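Local coordinates for WAP, Kazal, immunoglobulin, Kunitz and NTR domain-containing protein 2 (Mus musculus, PDB 6MAA) that binds mature myostatin and its propeptide as a secreted antagonist and probably inhibits serine and metalloproteases, and of which this piece is the follistatin domain, at residues P55-A60 with T65-C70. Residues are numbered along the deposited sequence; the frame is centred on the assembly and turned at random.
With NO3 (nitrate ion), chain D.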
# COMPACT_ATOMS: atom_id res chain seq x y z
N PRO A 55 8.92 6.04 -15.40
CA PRO A 55 8.62 7.42 -15.01
C PRO A 55 7.25 7.87 -15.48
O PRO A 55 6.86 7.65 -16.63
CB PRO A 55 9.73 8.23 -15.68
CG PRO A 55 10.12 7.41 -16.86
CD PRO A 55 9.99 5.97 -16.41
N SER A 56 6.53 8.51 -14.57
CA SER A 56 5.30 9.22 -14.88
C SER A 56 5.17 10.28 -13.80
O SER A 56 4.49 10.08 -12.79
CB SER A 56 4.11 8.25 -14.87
OG SER A 56 2.95 8.87 -15.40
N PHE A 57 5.89 11.38 -13.98
CA PHE A 57 6.09 12.33 -12.89
C PHE A 57 4.75 12.85 -12.39
O PHE A 57 3.89 13.23 -13.18
CB PHE A 57 6.97 13.48 -13.36
CG PHE A 57 8.30 13.05 -13.91
CD1 PHE A 57 9.00 11.99 -13.34
CD2 PHE A 57 8.85 13.69 -15.01
CE1 PHE A 57 10.23 11.60 -13.85
CE2 PHE A 57 10.07 13.31 -15.52
CZ PHE A 57 10.76 12.26 -14.94
N THR A 58 4.59 12.86 -11.07
CA THR A 58 3.29 13.10 -10.45
C THR A 58 3.44 14.18 -9.39
O THR A 58 4.11 13.97 -8.38
CB THR A 58 2.77 11.81 -9.81
OG1 THR A 58 2.62 10.80 -10.82
CG2 THR A 58 1.43 12.05 -9.13
N CYS A 59 2.82 15.34 -9.61
CA CYS A 59 2.73 16.34 -8.56
C CYS A 59 1.62 15.95 -7.60
O CYS A 59 0.57 15.44 -8.02
CB CYS A 59 2.49 17.73 -9.15
SG CYS A 59 3.93 18.38 -10.04
N ALA A 60 1.83 16.19 -6.32
CA ALA A 60 0.92 15.71 -5.29
C ALA A 60 0.46 16.84 -4.38
O ALA A 60 1.02 17.94 -4.37
CB ALA A 60 1.56 14.58 -4.46
N THR A 65 6.75 16.27 -5.65
CA THR A 65 6.65 15.53 -6.91
C THR A 65 7.23 14.13 -6.73
O THR A 65 8.25 13.94 -6.04
CB THR A 65 7.39 16.26 -8.03
OG1 THR A 65 6.95 17.63 -8.08
CG2 THR A 65 7.11 15.63 -9.38
N TYR A 66 6.59 13.14 -7.36
CA TYR A 66 6.97 11.74 -7.23
C TYR A 66 7.27 11.13 -8.59
O TYR A 66 6.71 11.54 -9.61
CB TYR A 66 5.88 10.96 -6.47
CG TYR A 66 5.76 11.49 -5.06
CD1 TYR A 66 6.55 10.97 -4.04
CD2 TYR A 66 4.92 12.56 -4.76
CE1 TYR A 66 6.49 11.48 -2.76
CE2 TYR A 66 4.86 13.09 -3.48
CZ TYR A 66 5.65 12.54 -2.48
OH TYR A 66 5.61 13.05 -1.21
N TYR A 67 8.16 10.13 -8.59
CA TYR A 67 8.62 9.53 -9.84
C TYR A 67 7.46 8.90 -10.61
O TYR A 67 7.43 8.95 -11.85
CB TYR A 67 9.72 8.51 -9.52
CG TYR A 67 10.48 7.99 -10.71
CD1 TYR A 67 10.02 6.88 -11.42
CD2 TYR A 67 11.66 8.60 -11.13
CE1 TYR A 67 10.73 6.38 -12.50
CE2 TYR A 67 12.37 8.11 -12.23
CZ TYR A 67 11.89 7.00 -12.91
OH TYR A 67 12.58 6.51 -13.99
N ASN A 68 6.51 8.28 -9.91
CA ASN A 68 5.23 7.86 -10.47
C ASN A 68 4.24 7.73 -9.31
O ASN A 68 4.56 8.00 -8.16
CB ASN A 68 5.34 6.60 -11.34
CG ASN A 68 5.82 5.38 -10.56
OD1 ASN A 68 5.51 5.22 -9.38
ND2 ASN A 68 6.58 4.52 -11.23
N ARG A 69 3.01 7.32 -9.64
CA ARG A 69 1.97 7.23 -8.61
C ARG A 69 2.29 6.17 -7.57
O ARG A 69 1.92 6.33 -6.40
CB ARG A 69 0.62 6.93 -9.25
CG ARG A 69 0.08 8.08 -10.07
CD ARG A 69 -1.37 7.82 -10.42
NE ARG A 69 -1.92 8.89 -11.24
CZ ARG A 69 -3.22 9.15 -11.33
NH1 ARG A 69 -4.08 8.42 -10.64
NH2 ARG A 69 -3.65 10.14 -12.10
N CYS A 70 2.94 5.08 -7.96
CA CYS A 70 3.31 4.07 -6.99
C CYS A 70 4.28 4.63 -5.95
O CYS A 70 4.13 4.36 -4.75
CB CYS A 70 3.90 2.85 -7.72
SG CYS A 70 4.33 1.45 -6.66
N NO3 D . 7.12 11.75 -17.24
O1 NO3 D . 7.54 12.40 -18.24
O2 NO3 D . 7.72 10.70 -16.87
O3 NO3 D . 6.10 12.15 -16.62
O HOH W 1 0.38 10.53 -12.36
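Y67 turns its CG away from the backbone N (chi1 -169°), which swings the phenol back beside P55, the two side chains pointing the same way. Ring carbon CE1 of Y67 comes within 3.4 Å of P55 CA, while CB of the proline rests 3.7 Å from Y67 CZ; a rigid pyrrolidine suits a broad aromatic partner here. T58 sets OG1 beside its own backbone N (chi1 -60°), so that the hydroxyl curls back to donate to the carbonyl O of S56. The same OG1 accepts a hydrogen bond from a water, which itself accepts one from the NE-H of R69, whose chain is extended from CG to NE, joining strand and helix start through solvent. Threonine serves well because one branch makes these bonds and its beta-branched shape favours the extended chain.

Between the backbones, T58 and Y66 form an antiparallel hydrogen-bonded pair: T58 N reaches Y66 O at 2.9 Å, and Y66 N reaches T58 O at 2.8 Å. Beyond the strands, S56 N continues the pairing with a nearly straight bond to Y67 O (2.9 Å, 167° at the hydrogen). A60 brings its small methyl CB to the edge of the Y66 ring, 3.8 Å from CE2, and both side chains also touch M72 of the helix; the Y66 hydroxyl bonds D62. Over one face of the F57 ring sits a nitrate, probably from the crystallisation liquor, held by F57 N. N68, at the N-cap of helix 69-79, accepts from F71 N through OD1, and its ND2 grips the carbonyls of E52 and E54, bracing the loop that carries the predicted reactive bond. A short hairpin leading into a capped helix, tied back by the C51–C70 disulfide, is characteristic of the Kazal-like fold.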